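Local coordinates for protein pectate lyase/Amb allergen (Acidovorax citrulli, PDB 4HWV) that probably cleaves pectate as a calcium-dependent, secreted lyase of polysaccharide lyase family 1, built on a right-handed parallel beta-helix, at residues Tyr363-Gly375 with Asp397-Cys411. Residues are numbered along the deposited sequence; the frame is centred on the assembly and turned at random.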
loop_
_atom_site.group_PDB
_atom_site.type_symbol
_atom_site.label_atom_id
_atom_site.label_comp_id
_atom_site.label_asym_id
_atom_site.label_seq_id
_atom_site.Cartn_x
_atom_site.Cartn_y
_atom_site.Cartn_z
ATOM N N TYR A 363 11.557 2.576 -3.700
ATOM C CA TYR A 363 12.681 1.758 -3.258
ATOM C C TYR A 363 13.790 1.837 -4.295
ATOM O O TYR A 363 14.087 0.863 -4.972
ATOM C CB TYR A 363 12.243 0.308 -3.047
ATOM C CG TYR A 363 11.284 0.140 -1.896
ATOM C CD1 TYR A 363 11.750 0.092 -0.577
ATOM C CD2 TYR A 363 9.910 0.022 -2.123
ATOM C CE1 TYR A 363 10.880 -0.067 0.488
ATOM C CE2 TYR A 363 9.018 -0.126 -1.064
ATOM C CZ TYR A 363 9.507 -0.183 0.241
ATOM O OH TYR A 363 8.650 -0.334 1.314
ATOM N N PRO A 364 14.400 3.020 -4.436
ATOM C CA PRO A 364 15.453 3.140 -5.458
ATOM C C PRO A 364 16.583 2.153 -5.192
ATOM O O PRO A 364 16.973 1.943 -4.049
ATOM C CB PRO A 364 15.966 4.589 -5.294
ATOM C CG PRO A 364 14.915 5.282 -4.486
ATOM C CD PRO A 364 14.286 4.223 -3.604
ATOM N N TRP A 365 17.105 1.561 -6.253
ATOM C CA TRP A 365 18.219 0.640 -6.140
ATOM C C TRP A 365 19.452 1.322 -5.543
ATOM O O TRP A 365 19.922 2.368 -6.028
ATOM C CB TRP A 365 18.580 0.141 -7.523
ATOM C CG TRP A 365 19.715 -0.849 -7.597
ATOM C CD1 TRP A 365 21.060 -0.577 -7.526
ATOM C CD2 TRP A 365 19.601 -2.265 -7.812
ATOM N NE1 TRP A 365 21.782 -1.732 -7.672
ATOM C CE2 TRP A 365 20.912 -2.781 -7.857
ATOM C CE3 TRP A 365 18.515 -3.143 -7.962
ATOM C CZ2 TRP A 365 21.171 -4.126 -8.065
ATOM C CZ3 TRP A 365 18.781 -4.475 -8.178
ATOM C CH2 TRP A 365 20.103 -4.957 -8.228
ATOM N N LEU A 366 19.990 0.692 -4.507
ATOM C CA LEU A 366 21.248 1.120 -3.912
ATOM C C LEU A 366 22.370 0.109 -4.185
ATOM O O LEU A 366 23.452 0.488 -4.633
ATOM C CB LEU A 366 21.086 1.336 -2.402
ATOM C CG LEU A 366 22.383 1.716 -1.682
ATOM C CD1 LEU A 366 22.967 3.050 -2.166
ATOM C CD2 LEU A 366 22.099 1.759 -0.195
ATOM N N ALA A 367 22.118 -1.169 -3.914
ATOM C CA ALA A 367 23.128 -2.218 -4.087
ATOM C C ALA A 367 22.432 -3.513 -4.445
ATOM O O ALA A 367 21.258 -3.720 -4.093
ATOM C CB ALA A 367 23.950 -2.402 -2.811
ATOM N N GLY A 368 23.183 -4.388 -5.102
ATOM C CA GLY A 368 22.693 -5.701 -5.477
ATOM C C GLY A 368 23.222 -6.765 -4.537
ATOM O O GLY A 368 22.761 -6.891 -3.395
ATOM N N MET A 369 24.193 -7.535 -5.026
ATOM C CA MET A 369 24.864 -8.569 -4.245
ATOM C C MET A 369 26.033 -7.947 -3.502
ATOM O O MET A 369 26.800 -7.178 -4.084
ATOM C CB MET A 369 25.446 -9.631 -5.178
ATOM C CG MET A 369 24.467 -10.268 -6.093
ATOM S SD MET A 369 25.362 -11.424 -7.133
ATOM C CE MET A 369 24.091 -11.607 -8.389
ATOM N N THR A 370 26.180 -8.289 -2.230
ATOM C CA THR A 370 27.341 -7.826 -1.469
ATOM C C THR A 370 28.127 -9.018 -0.956
ATOM O O THR A 370 27.593 -9.871 -0.240
ATOM C CB THR A 370 26.925 -6.954 -0.275
ATOM O OG1 THR A 370 26.263 -5.783 -0.765
ATOM C CG2 THR A 370 28.141 -6.556 0.551
ATOM N N LEU A 371 29.393 -9.086 -1.355
ATOM C CA LEU A 371 30.339 -10.013 -0.729
ATOM C C LEU A 371 30.746 -9.428 0.615
ATOM O O LEU A 371 31.585 -8.532 0.674
ATOM C CB LEU A 371 31.579 -10.223 -1.608
ATOM C CG LEU A 371 32.701 -11.059 -0.986
ATOM C CD1 LEU A 371 32.225 -12.445 -0.615
ATOM C CD2 LEU A 371 33.900 -11.133 -1.940
ATOM N N GLY A 372 30.117 -9.901 1.682
ATOM C CA GLY A 372 30.503 -9.526 3.020
ATOM C C GLY A 372 31.524 -10.469 3.615
ATOM O O GLY A 372 32.099 -11.328 2.934
ATOM N N GLN A 373 31.741 -10.292 4.911
ATOM C CA GLN A 373 32.866 -10.922 5.590
ATOM C C GLN A 373 32.841 -12.433 5.467
ATOM O O GLN A 373 31.916 -13.068 5.967
ATOM C CB GLN A 373 32.848 -10.547 7.063
ATOM C CG GLN A 373 34.134 -10.941 7.780
ATOM C CD GLN A 373 35.338 -10.222 7.247
ATOM O OE1 GLN A 373 35.267 -9.043 6.903
ATOM N NE2 GLN A 373 36.465 -10.928 7.176
ATOM N N SER A 374 33.856 -12.993 4.804
ATOM C CA SER A 374 34.015 -14.449 4.634
ATOM C C SER A 374 32.873 -15.099 3.852
ATOM O O SER A 374 32.710 -16.317 3.867
ATOM C CB SER A 374 34.226 -15.164 5.970
ATOM O OG SER A 374 35.422 -14.728 6.594
ATOM N N GLY A 375 32.087 -14.292 3.147
ATOM C CA GLY A 375 31.080 -14.837 2.258
ATOM C C GLY A 375 31.734 -15.529 1.074
ATOM O O GLY A 375 32.861 -15.222 0.688
ATOM N N ASP A 397 27.324 -1.117 -9.712
ATOM C CA ASP A 397 26.069 -0.883 -8.994
ATOM C C ASP A 397 25.446 -2.192 -8.525
ATOM O O ASP A 397 24.548 -2.191 -7.680
ATOM C CB ASP A 397 25.038 -0.163 -9.876
ATOM C CG ASP A 397 25.499 1.211 -10.329
ATOM O OD1 ASP A 397 26.004 1.995 -9.495
ATOM O OD2 ASP A 397 25.346 1.511 -11.526
ATOM N N VAL A 398 25.910 -3.301 -9.095
ATOM C CA VAL A 398 25.232 -4.589 -8.951
ATOM C C VAL A 398 25.943 -5.546 -7.995
ATOM O O VAL A 398 25.309 -6.408 -7.392
ATOM C CB VAL A 398 25.011 -5.239 -10.343
ATOM C CG1 VAL A 398 24.316 -6.602 -10.245
ATOM C CG2 VAL A 398 24.207 -4.291 -11.224
ATOM N N ALA A 399 27.254 -5.388 -7.838
ATOM C CA ALA A 399 27.980 -6.171 -6.847
ATOM C C ALA A 399 29.019 -5.304 -6.172
ATOM O O ALA A 399 29.672 -4.490 -6.824
ATOM C CB ALA A 399 28.644 -7.379 -7.485
ATOM N N ASN A 400 29.189 -5.508 -4.873
ATOM C CA ASN A 400 30.224 -4.814 -4.098
ATOM C C ASN A 400 30.743 -5.728 -2.996
ATOM O O ASN A 400 30.298 -6.866 -2.874
ATOM C CB ASN A 400 29.733 -3.453 -3.566
ATOM C CG ASN A 400 28.581 -3.574 -2.590
ATOM O OD1 ASN A 400 28.042 -4.639 -2.385
ATOM N ND2 ASN A 400 28.164 -2.455 -2.034
ATOM N N ALA A 401 31.676 -5.234 -2.192
ATOM C CA ALA A 401 32.307 -6.039 -1.150
ATOM C C ALA A 401 32.441 -5.244 0.136
ATOM O O ALA A 401 32.636 -4.033 0.101
ATOM C CB ALA A 401 33.672 -6.517 -1.605
ATOM N N ARG A 402 32.326 -5.946 1.263
ATOM C CA ARG A 402 32.483 -5.371 2.594
ATOM C C ARG A 402 33.311 -6.349 3.422
ATOM O O ARG A 402 32.758 -7.268 4.053
ATOM C CB ARG A 402 31.116 -5.144 3.247
ATOM C CG ARG A 402 30.247 -4.152 2.516
ATOM C CD ARG A 402 30.825 -2.770 2.610
ATOM N NE ARG A 402 29.952 -1.761 2.011
ATOM C CZ ARG A 402 30.102 -1.260 0.780
ATOM N NH1 ARG A 402 31.067 -1.694 -0.032
ATOM N NH2 ARG A 402 29.270 -0.320 0.348
ATOM N N ILE A 403 34.632 -6.175 3.410
ATOM C CA ILE A 403 35.547 -7.149 4.003
ATOM C C ILE A 403 36.591 -6.435 4.851
ATOM O O ILE A 403 37.075 -5.348 4.469
ATOM C CB ILE A 403 36.328 -7.968 2.928
ATOM C CG1 ILE A 403 35.399 -8.655 1.924
ATOM C CG2 ILE A 403 37.288 -9.011 3.576
ATOM C CD1 ILE A 403 36.115 -9.051 0.650
ATOM N N SER A 404 36.940 -7.061 5.979
ATOM C CA SER A 404 37.994 -6.609 6.897
ATOM C C SER A 404 39.012 -7.726 7.121
ATOM O O SER A 404 38.636 -8.823 7.531
ATOM C CB SER A 404 37.366 -6.266 8.260
ATOM O OG SER A 404 38.355 -6.201 9.293
ATOM N N ALA A 405 40.298 -7.446 6.903
ATOM C CA ALA A 405 41.341 -8.450 7.111
ATOM C C ALA A 405 41.527 -8.862 8.556
ATOM O O ALA A 405 41.925 -9.998 8.829
ATOM C CB ALA A 405 42.669 -7.957 6.560
ATOM N N ALA A 406 41.250 -7.974 9.492
ATOM C CA ALA A 406 41.462 -8.343 10.894
ATOM C C ALA A 406 40.487 -9.448 11.286
ATOM O O ALA A 406 40.851 -10.430 11.963
ATOM C CB ALA A 406 41.309 -7.127 11.797
ATOM N N ARG A 407 39.259 -9.317 10.812
ATOM C CA ARG A 407 38.243 -10.333 11.051
ATOM C C ARG A 407 38.575 -11.654 10.360
ATOM O O ARG A 407 38.372 -12.724 10.939
ATOM C CB ARG A 407 36.861 -9.819 10.648
ATOM C CG ARG A 407 36.346 -8.674 11.532
ATOM C CD ARG A 407 36.259 -9.125 13.009
ATOM N NE ARG A 407 35.698 -8.110 13.896
ATOM C CZ ARG A 407 36.326 -7.610 14.959
ATOM N NH1 ARG A 407 37.550 -8.021 15.278
ATOM N NH2 ARG A 407 35.730 -6.697 15.707
ATOM N N THR A 408 39.131 -11.583 9.152
ATOM C CA THR A 408 39.622 -12.773 8.454
ATOM C C THR A 408 40.646 -13.545 9.287
ATOM O O THR A 408 40.598 -14.789 9.380
ATOM C CB THR A 408 40.244 -12.387 7.100
ATOM O OG1 THR A 408 39.260 -11.696 6.314
ATOM C CG2 THR A 408 40.736 -13.646 6.338
ATOM N N GLN A 409 41.572 -12.830 9.907
ATOM C CA GLN A 409 42.605 -13.497 10.696
ATOM C C GLN A 409 42.038 -14.056 11.999
ATOM O O GLN A 409 42.437 -15.135 12.440
ATOM C CB GLN A 409 43.788 -12.550 10.951
ATOM C CG GLN A 409 45.131 -13.247 11.206
ATOM C CD GLN A 409 45.540 -14.200 10.091
ATOM O OE1 GLN A 409 46.240 -15.185 10.332
ATOM N NE2 GLN A 409 45.099 -13.920 8.870
ATOM N N ASP A 410 41.103 -13.334 12.610
ATOM C CA ASP A 410 40.394 -13.838 13.793
ATOM C C ASP A 410 39.681 -15.167 13.470
ATOM O O ASP A 410 39.708 -16.138 14.237
ATOM C CB ASP A 410 39.372 -12.802 14.289
ATOM C CG ASP A 410 40.020 -11.527 14.840
ATOM O OD1 ASP A 410 41.247 -11.513 15.080
ATOM O OD2 ASP A 410 39.279 -10.528 15.039
ATOM N N CYS A 411 39.087 -15.204 12.295
ATOM C CA CYS A 411 38.312 -16.334 11.832
ATOM C C CYS A 411 39.164 -17.588 11.694
ATOM O O CYS A 411 38.732 -18.688 12.050
ATOM C CB CYS A 411 37.717 -15.952 10.481
ATOM S SG CYS A 411 36.641 -17.164 9.762
HETATM O O HOH W 1 23.548 2.168 -7.222
HETATM O O HOH W 2 30.603 -7.654 5.879
HETATM O O HOH W 3 36.170 -13.451 8.852
HETATM O O HOH W 4 33.744 -6.523 7.046
#
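Gln-373 leaves the backbone with CG opposite its own N (chi1 -169°) and then bends at chi2 (63°), which carries its amide to the start of helix 405-414. Trp-365, also with CG trans to N, lays its indole edge against Asp-397. There NE1-H meets Asp-397 O at 2.8 Å, almost straight (171°) and in the ring plane, though above the carbonyl plane. Between these ends, strands 369-371 and 399-401 pair in parallel as neighbouring rungs of the beta-helix: Met-369 N binds Val-398 O at 2.8 Å, and Arg-402 N closes the ladder on Leu-371 O at 2.8 Å. Leu-371, branched and apolar, suits the buried face it shares with Ala-401 and Met-369; its CD2 meets Ile-403 CD1 at 4.0 Å, and Val-442 of helix 438-445 also packs on it. Beyond the strands, Gln-373 OE1 takes Ser-404 N at 2.8 Å on an in-plane lone pair, while NE2 makes a weak bond to Ser-404 O (3.0 Å). Glutamine suits this place because one neutral amide both accepts and donates, and its length lets it reach the helix start. Ser-404, the N-cap, accepts weakly from Ala-406 N through OG. The chemistry is consistent with indole and carboxamide groups carrying hydrogen bonding past both ends of the ladder, each matched to backbone groups.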